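Local coordinates for tryptophan--tRNA ligase (Campylobacter jejuni, PDB 3M5W), which probably catalyses the ATP-dependent attachment of tryptophan to tRNA(Trp), working as a homodimeric class I aminoacyl-tRNA synthetase, at residues Met4-Gly9 / Ile142-Lys147; Asp148-Val153 / Pro174-Asn179. All blocks are in the same frame, centred on the assembly; numbering follows the deposited sequence. Where two conformers were deposited one is given.

Contact 1: Met4-Gly9 / Ile142-Lys147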
HETATM    1  N   MSE B   4     -22.283  -9.884  16.006  1.00 61.71           N
HETATM    2  CA  MSE B   4     -21.597  -9.321  14.848  1.00 58.15           C
HETATM    3  C   MSE B   4     -20.284  -8.602  15.136  1.00 55.67           C
HETATM    4  O   MSE B   4     -20.033  -8.098  16.223  1.00 60.05           O
HETATM    5  CB  MSE B   4     -22.503  -8.498  13.940  1.00 56.88           C
HETATM    6  CG  MSE B   4     -23.442  -7.581  14.598  1.00 58.61           C
HETATM    7 SE   MSE B   4     -24.906  -7.207  13.336  0.72 52.71          SE
HETATM    8  CE  MSE B   4     -25.318  -5.479  14.070  1.00107.42           C
ATOM      9  N   ARG B   5     -19.445  -8.565  14.120  1.00 51.55           N
ATOM     10  CA  ARG B   5     -18.064  -8.208  14.307  1.00 41.79           C
ATOM     11  C   ARG B   5     -17.934  -6.697  14.307  1.00 37.53           C
ATOM     12  O   ARG B   5     -18.423  -6.025  13.404  1.00 30.19           O
ATOM     13  CB  ARG B   5     -17.241  -8.853  13.207  1.00 38.30           C
ATOM     14  CG  ARG B   5     -15.760  -8.629  13.305  1.00 44.75           C
ATOM     15  CD  ARG B   5     -15.135  -9.976  13.438  1.00 47.64           C
ATOM     16  NE  ARG B   5     -14.819 -10.564  12.160  1.00 49.69           N
ATOM     17  CZ  ARG B   5     -14.622 -11.863  11.962  1.00 52.56           C
ATOM     18  NH1 ARG B   5     -14.294 -12.309  10.749  1.00 53.20           N
ATOM     19  NH2 ARG B   5     -14.727 -12.704  12.978  1.00 49.69           N
ATOM     20  N   VAL B   6     -17.285  -6.183  15.349  1.00 38.08           N
ATOM     21  CA  VAL B   6     -17.118  -4.762  15.576  1.00 36.48           C
ATOM     22  C   VAL B   6     -15.629  -4.470  15.552  1.00 36.62           C
ATOM     23  O   VAL B   6     -14.876  -5.178  16.166  1.00 42.53           O
ATOM     24  CB  VAL B   6     -17.658  -4.367  16.966  1.00 32.26           C
ATOM     25  CG1 VAL B   6     -17.289  -2.941  17.287  1.00 25.37           C
ATOM     26  CG2 VAL B   6     -19.157  -4.573  17.035  1.00 29.42           C
ATOM     27  N   LEU B   7     -15.217  -3.418  14.862  1.00 35.00           N
ATOM     28  CA  LEU B   7     -13.805  -3.183  14.588  1.00 39.27           C
ATOM     29  C   LEU B   7     -13.490  -1.738  14.826  1.00 41.84           C
ATOM     30  O   LEU B   7     -14.223  -0.847  14.369  1.00 40.55           O
ATOM     31  CB  LEU B   7     -13.498  -3.547  13.132  1.00 37.90           C
ATOM     32  CG  LEU B   7     -12.167  -3.394  12.392  1.00 37.01           C
ATOM     33  CD1 LEU B   7     -11.859  -1.991  12.134  1.00 38.02           C
ATOM     34  CD2 LEU B   7     -11.006  -4.090  13.055  1.00 38.38           C
ATOM     35  N   THR B   8     -12.402  -1.504  15.547  1.00 42.82           N
ATOM     36  CA  THR B   8     -12.080  -0.158  15.990  1.00 46.39           C
ATOM     37  C   THR B   8     -10.604   0.066  15.852  1.00 36.66           C
ATOM     38  O   THR B   8      -9.807  -0.726  16.351  1.00 35.22           O
ATOM     39  CB  THR B   8     -12.428   0.043  17.484  1.00 55.69           C
ATOM     40  OG1 THR B   8     -13.767  -0.400  17.723  1.00 60.98           O
ATOM     41  CG2 THR B   8     -12.287   1.497  17.874  1.00 54.12           C
ATOM     42  N   GLY B   9     -10.261   1.155  15.169  1.00 30.00           N
ATOM     43  CA  GLY B   9      -8.894   1.573  14.995  1.00 34.19           C
ATOM     44  C   GLY B   9      -8.568   2.520  16.124  1.00 40.40           C
ATOM     45  O   GLY B   9      -9.320   3.445  16.379  1.00 47.01           O
ATOM     46  N   ILE B 142     -19.763  -3.860  12.099  1.00 36.94           N
ATOM     47  CA  ILE B 142     -19.989  -2.571  12.742  1.00 39.24           C
ATOM     48  C   ILE B 142     -18.682  -1.821  12.968  1.00 40.87           C
ATOM     49  O   ILE B 142     -17.697  -2.381  13.456  1.00 43.20           O
ATOM     50  CB  ILE B 142     -20.710  -2.702  14.096  1.00 41.07           C
ATOM     51  CG1 ILE B 142     -22.176  -3.052  13.882  1.00 45.37           C
ATOM     52  CG2 ILE B 142     -20.700  -1.379  14.847  1.00 38.03           C
ATOM     53  CD1 ILE B 142     -22.449  -4.530  13.913  1.00 50.04           C
ATOM     54  N   VAL B 143     -18.666  -0.552  12.596  1.00 38.03           N
ATOM     55  CA  VAL B 143     -17.498   0.237  12.866  1.00 42.04           C
ATOM     56  C   VAL B 143     -17.947   1.329  13.801  1.00 48.47           C
ATOM     57  O   VAL B 143     -18.706   2.208  13.403  1.00 51.84           O
ATOM     58  CB  VAL B 143     -16.918   0.819  11.593  1.00 42.47           C
ATOM     59  CG1 VAL B 143     -15.657   1.570  11.928  1.00 43.06           C
ATOM     60  CG2 VAL B 143     -16.650  -0.300  10.555  1.00 40.80           C
ATOM     61  N   PRO B 144     -17.543   1.243  15.074  1.00 42.57           N
ATOM     62  CA  PRO B 144     -17.989   2.296  15.999  1.00 41.42           C
ATOM     63  C   PRO B 144     -17.307   3.610  15.637  1.00 52.96           C
ATOM     64  O   PRO B 144     -16.078   3.697  15.526  1.00 59.36           O
ATOM     65  CB  PRO B 144     -17.522   1.807  17.380  1.00 35.39           C
ATOM     66  CG  PRO B 144     -17.109   0.351  17.170  1.00 42.62           C
ATOM     67  CD  PRO B 144     -16.704   0.228  15.721  1.00 43.43           C
ATOM     68  N   VAL B 145     -18.117   4.636  15.452  1.00 51.93           N
ATOM     69  CA  VAL B 145     -17.624   5.845  14.859  1.00 56.46           C
ATOM     70  C   VAL B 145     -18.139   7.113  15.565  1.00 68.47           C
ATOM     71  O   VAL B 145     -19.156   7.096  16.273  1.00 70.71           O
ATOM     72  CB  VAL B 145     -18.003   5.852  13.394  1.00 60.43           C
ATOM     73  CG1 VAL B 145     -18.646   7.152  13.042  1.00 68.19           C
ATOM     74  CG2 VAL B 145     -16.778   5.527  12.516  1.00 61.86           C
ATOM     75  N   GLY B 146     -17.399   8.202  15.387  1.00 76.20           N
ATOM     76  CA  GLY B 146     -17.757   9.488  15.940  1.00 83.61           C
ATOM     77  C   GLY B 146     -18.570  10.311  14.962  1.00 93.08           C
ATOM     78  O   GLY B 146     -18.427  10.166  13.746  1.00 92.41           O
ATOM     79  N   LYS B 147     -19.402  11.187  15.525  1.00101.45           N
ATOM     80  CA  LYS B 147     -20.387  12.008  14.818  1.00109.30           C
ATOM     81  C   LYS B 147     -19.941  12.624  13.492  1.00107.32           C
ATOM     82  O   LYS B 147     -20.775  13.000  12.666  1.00105.35           O
ATOM     83  CB  LYS B 147     -20.843  13.129  15.750  1.00120.03           C
ATOM     84  CG  LYS B 147     -20.865  12.721  17.220  1.00125.64           C
ATOM     85  CD  LYS B 147     -22.253  12.888  17.811  1.00130.46           C
ATOM     86  CE  LYS B 147     -22.605  14.366  17.997  1.00133.70           C
ATOM     87  NZ  LYS B 147     -22.591  15.159  16.728  1.00133.93           N
TER

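Contact 2: Asp148-Val153 / Pro174-Asn179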
ATOM      1  N   ASP B 148     -18.630  12.736  13.301  1.00105.65           N
ATOM      2  CA  ASP B 148     -18.074  13.341  12.100  1.00101.14           C
ATOM      3  C   ASP B 148     -17.237  12.351  11.317  1.00 93.21           C
ATOM      4  O   ASP B 148     -16.884  12.597  10.165  1.00 96.18           O
ATOM      5  CB  ASP B 148     -17.223  14.555  12.470  1.00106.26           C
ATOM      6  CG  ASP B 148     -16.372  14.314  13.708  1.00109.78           C
ATOM      7  OD1 ASP B 148     -16.141  13.135  14.064  1.00110.77           O
ATOM      8  OD2 ASP B 148     -15.939  15.307  14.331  1.00110.01           O
ATOM      9  N   GLN B 149     -16.923  11.221  11.930  1.00 87.95           N
ATOM     10  CA  GLN B 149     -16.020  10.269  11.294  1.00 87.71           C
ATOM     11  C   GLN B 149     -16.712   9.334  10.301  1.00 77.14           C
ATOM     12  O   GLN B 149     -16.064   8.534   9.633  1.00 79.72           O
ATOM     13  CB  GLN B 149     -15.302   9.434  12.349  1.00 93.44           C
ATOM     14  CG  GLN B 149     -14.657  10.245  13.436  1.00 98.33           C
ATOM     15  CD  GLN B 149     -14.413   9.414  14.679  1.00102.69           C
ATOM     16  OE1 GLN B 149     -14.285   8.189  14.605  1.00102.93           O
ATOM     17  NE2 GLN B 149     -14.335  10.079  15.835  1.00102.67           N
ATOM     18  N   ILE B 150     -18.025   9.437  10.201  1.00 63.34           N
ATOM     19  CA  ILE B 150     -18.783   8.450   9.468  1.00 52.56           C
ATOM     20  C   ILE B 150     -18.463   8.414   7.965  1.00 53.82           C
ATOM     21  O   ILE B 150     -18.807   7.456   7.268  1.00 48.89           O
ATOM     22  CB  ILE B 150     -20.322   8.581   9.694  1.00 48.55           C
ATOM     23  CG1 ILE B 150     -21.029   8.794   8.381  1.00 55.39           C
ATOM     24  CG2 ILE B 150     -20.684   9.678  10.633  1.00 53.91           C
ATOM     25  CD1 ILE B 150     -21.901   7.618   8.024  1.00 57.81           C
ATOM     26  N   GLN B 151     -17.783   9.428   7.452  1.00 54.11           N
ATOM     27  CA  GLN B 151     -17.584   9.429   6.019  1.00 53.60           C
ATOM     28  C   GLN B 151     -16.682   8.278   5.660  1.00 51.33           C
ATOM     29  O   GLN B 151     -16.839   7.662   4.612  1.00 55.00           O
ATOM     30  CB  GLN B 151     -17.006  10.746   5.529  1.00 55.33           C
ATOM     31  CG  GLN B 151     -17.126  10.898   4.038  1.00 57.16           C
ATOM     32  CD  GLN B 151     -16.234  11.987   3.532  1.00 57.82           C
ATOM     33  OE1 GLN B 151     -15.149  12.196   4.076  1.00 58.91           O
ATOM     34  NE2 GLN B 151     -16.687  12.714   2.510  1.00 53.96           N
ATOM     35  N   HIS B 152     -15.740   8.008   6.555  0.60 50.13           N
ATOM     36  CA  HIS B 152     -14.795   6.927   6.388  0.60 48.71           C
ATOM     37  C   HIS B 152     -15.533   5.605   6.097  0.60 45.72           C
ATOM     38  O   HIS B 152     -15.178   4.892   5.184  0.60 46.96           O
ATOM     39  CB  HIS B 152     -13.892   6.789   7.629  0.60 55.45           C
ATOM     40  CG  HIS B 152     -13.294   8.085   8.129  0.60 67.54           C
ATOM     41  ND1 HIS B 152     -13.922   9.310   8.005  0.60 72.41           N
ATOM     42  CD2 HIS B 152     -12.145   8.324   8.812  0.60 63.21           C
ATOM     43  CE1 HIS B 152     -13.170  10.247   8.556  0.60 70.74           C
ATOM     44  NE2 HIS B 152     -12.087   9.675   9.053  0.60 65.64           N
ATOM     45  N   VAL B 153     -16.564   5.288   6.867  1.00 45.96           N
ATOM     46  CA  VAL B 153     -17.290   4.044   6.703  1.00 44.30           C
ATOM     47  C   VAL B 153     -18.090   3.999   5.385  1.00 50.75           C
ATOM     48  O   VAL B 153     -18.241   2.949   4.757  1.00 52.99           O
ATOM     49  CB  VAL B 153     -18.208   3.818   7.863  1.00 39.76           C
ATOM     50  CG1 VAL B 153     -19.040   2.553   7.626  1.00 31.83           C
ATOM     51  CG2 VAL B 153     -17.381   3.677   9.098  1.00 46.45           C
ATOM     52  N   PRO B 174     -20.091  -2.717   5.560  1.00 39.71           N
ATOM     53  CA  PRO B 174     -20.000  -2.360   6.970  1.00 37.86           C
ATOM     54  C   PRO B 174     -20.917  -1.198   7.267  1.00 41.57           C
ATOM     55  O   PRO B 174     -21.410  -0.550   6.349  1.00 49.25           O
ATOM     56  CB  PRO B 174     -18.529  -1.956   7.113  1.00 36.57           C
ATOM     57  CG  PRO B 174     -18.205  -1.323   5.813  1.00 34.31           C
ATOM     58  CD  PRO B 174     -19.028  -2.080   4.765  1.00 36.67           C
ATOM     59  N   GLU B 175     -21.140  -0.926   8.539  1.00 44.77           N
ATOM     60  CA  GLU B 175     -22.119   0.068   8.941  1.00 47.06           C
ATOM     61  C   GLU B 175     -21.546   0.869  10.085  1.00 53.34           C
ATOM     62  O   GLU B 175     -20.998   0.301  11.021  1.00 50.92           O
ATOM     63  CB  GLU B 175     -23.394  -0.628   9.382  1.00 51.77           C
ATOM     64  CG  GLU B 175     -24.662   0.059   8.900  1.00 74.84           C
ATOM     65  CD  GLU B 175     -25.774  -0.935   8.571  1.00 91.01           C
ATOM     66  OE1 GLU B 175     -25.446  -2.136   8.363  1.00 96.13           O
ATOM     67  OE2 GLU B 175     -26.960  -0.513   8.517  1.00 92.93           O
ATOM     68  N   ALA B 176     -21.621   2.188   9.995  1.00 59.14           N
ATOM     69  CA  ALA B 176     -21.203   3.011  11.113  1.00 56.49           C
ATOM     70  C   ALA B 176     -22.218   2.806  12.227  1.00 56.90           C
ATOM     71  O   ALA B 176     -23.399   2.591  11.977  1.00 51.78           O
ATOM     72  CB  ALA B 176     -21.124   4.459  10.724  1.00 51.60           C
ATOM     73  N   ARG B 177     -21.747   2.791  13.464  1.00 55.88           N
ATOM     74  CA  ARG B 177     -22.648   2.887  14.594  1.00 56.68           C
ATOM     75  C   ARG B 177     -22.090   4.037  15.356  1.00 56.70           C
ATOM     76  O   ARG B 177     -21.008   3.911  15.937  1.00 52.13           O
ATOM     77  CB  ARG B 177     -22.607   1.637  15.464  1.00 58.96           C
ATOM     78  CG  ARG B 177     -23.271   1.817  16.819  1.00 57.12           C
ATOM     79  CD  ARG B 177     -22.245   1.755  17.913  1.00 58.95           C
ATOM     80  NE  ARG B 177     -21.865   0.371  18.147  1.00 63.49           N
ATOM     81  CZ  ARG B 177     -20.951  -0.043  19.023  1.00 58.58           C
ATOM     82  NH1 ARG B 177     -20.712  -1.348  19.146  1.00 48.91           N
ATOM     83  NH2 ARG B 177     -20.286   0.829  19.784  1.00 58.61           N
ATOM     84  N   VAL B 178     -22.785   5.174  15.303  1.00 67.21           N
ATOM     85  CA  VAL B 178     -22.358   6.332  16.090  1.00 76.26           C
ATOM     86  C   VAL B 178     -22.703   6.033  17.534  1.00 69.86           C
ATOM     87  O   VAL B 178     -23.809   5.545  17.843  1.00 56.36           O
ATOM     88  CB  VAL B 178     -22.999   7.684  15.659  1.00 77.28           C
ATOM     89  CG1 VAL B 178     -22.076   8.844  16.068  1.00 72.27           C
ATOM     90  CG2 VAL B 178     -23.265   7.715  14.161  1.00 76.91           C
ATOM     91  N   ASN B 179     -21.748   6.297  18.412  1.00 74.91           N
ATOM     92  CA  ASN B 179     -21.935   5.909  19.801  1.00 88.29           C
ATOM     93  C   ASN B 179     -22.842   6.872  20.577  1.00 97.19           C
ATOM     94  O   ASN B 179     -22.800   8.091  20.378  1.00 98.33           O
ATOM     95  CB  ASN B 179     -20.578   5.701  20.478  1.00 87.06           C
ATOM     96  CG  ASN B 179     -19.676   4.734  19.697  1.00 81.53           C
ATOM     97  OD1 ASN B 179     -19.647   3.530  19.968  1.00 74.00           O
ATOM     98  ND2 ASN B 179     -18.943   5.265  18.723  1.00 82.11           N
TER

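Contact 1: Met4-Gly9 / Ile142-Lys147
Ile142 meets strand 5-9 with both its backbone and its side chain. Its N donates to Arg5 O at 2.9 Å. Leu7 N returns a bond to Ile142 O at 3.0 Å. Val6, between Arg5 and Leu7, is the bridge partner of Ile142. Its CA also reaches Ile142 O at 3.2 Å in a CA-H...O contact, so one oxygen takes both an N-H and a C-H. On the side chains, Val6 CG2 rests 3.8 Å from Ile142 CB. The selenomethionine Met4 also lies against the outer end of Ile142, but their exact spacing is doubtful.

Val143 lends one methyl, with CG1 3.7 Å from Leu7 O. Beyond the contact, its side chain packs on Val153 of helix 150-167.

Pro144 brings its ring. CG touches Val6 CG1 at 3.3 Å; this methyl reaches the ring because it stands anti to the backbone N (chi1 171°). The Thr8 side chain crosses the Pro144 ring at about a right angle, with OG1 3.5 Å from Pro144 CG. Pro144 CD lies 3.0 Å from Leu7 O.

The chemistry bears on how far the pairing runs. Proline has no N-H to offer Leu7 O, which probably helps to limit the pairing to one bridge; the two strand segments also diverge by 41°. Beyond the bridge, the Pro144 ring meets Val6 CG1, Leu7 O and Thr8 OG1 by packing, without a hydrogen bond between the segments.

Contact 2: Asp148-Val153 / Pro174-Asn179
Arg177 NH2 donates to Asn179 OD1 at 2.8 Å, within the segment 174-179. The bond is somewhat bent, with an N-H...O angle of 141°. The oxygen sits at the edge of the guanidinium and in its plane, while the donor is tilted 22° from the carbonyl plane of the amide. This ties the Arg177 side chain to Asn179, just past the strand. The amide's other end, Asn179 ND2, makes a weak bond to Val145 O.

The contact with residues 148-153 is different: it has no hydrogen bond and is apolar. Val153 carries most of it. Its CG1 reaches over the strand backbone, 3.5 Å from Ala176 N and 3.9 Å from Glu175 C. That methyl is anti to the backbone N of Val153 (chi1 176°). Both methyls of Val153 flank Ala176 CB. Val153 CB and Ala176 CB are 4.1 Å apart. The same CG1 also lies near the ring of Pro174, 4.4 Å from its CG. One turn earlier, Ile150 CD1 approaches Ala176 CB at 4.2 Å. The small Ala176 methyl thus receives two branched side chains from near the start of the helix, where His152 N bonds to Gln149 O at 3.1 Å and Val153 N bonds weakly to Ile150 O.

Pro174 is also packed against Ile135 and Leu136 of helix 122-137, and its O accepts a bond from Arg157 NE. Glu175 starts on the side away from the helix.

Strand 142-145, helix 150-167 and strand 175-178 form a beta-alpha-beta crossover, part of the Rossmann-type catalytic domain of class I synthetases. Asp148, near the start of the helix, is a predicted ATP-binding residue, consistent with nucleotide binding at the start of this crossover helix.

Both contacts are partly buried and meet at strand 142-145. Contact 1 is nearer the chain centre, about 11 Å against about 14 Å for contact 2, centre to centre. It joins this strand to strand 5-10, an edge strand of a three-stranded parallel sheet, as counted within the chain. Contact 2 lays helix 150-167 against strand 175-178, the other neighbour of 142-145. Probable hydrogen bonds from Val143 N to Glu175 O (2.9 Å) and from Val145 N to Arg177 O (3.0 Å) connect them. Contact 1 combines two backbone hydrogen bonds with apolar packing, whereas contact 2 has no hydrogen bond between its segments. Gly146, Lys147 and Asp148, predicted to bind ATP, span the junction.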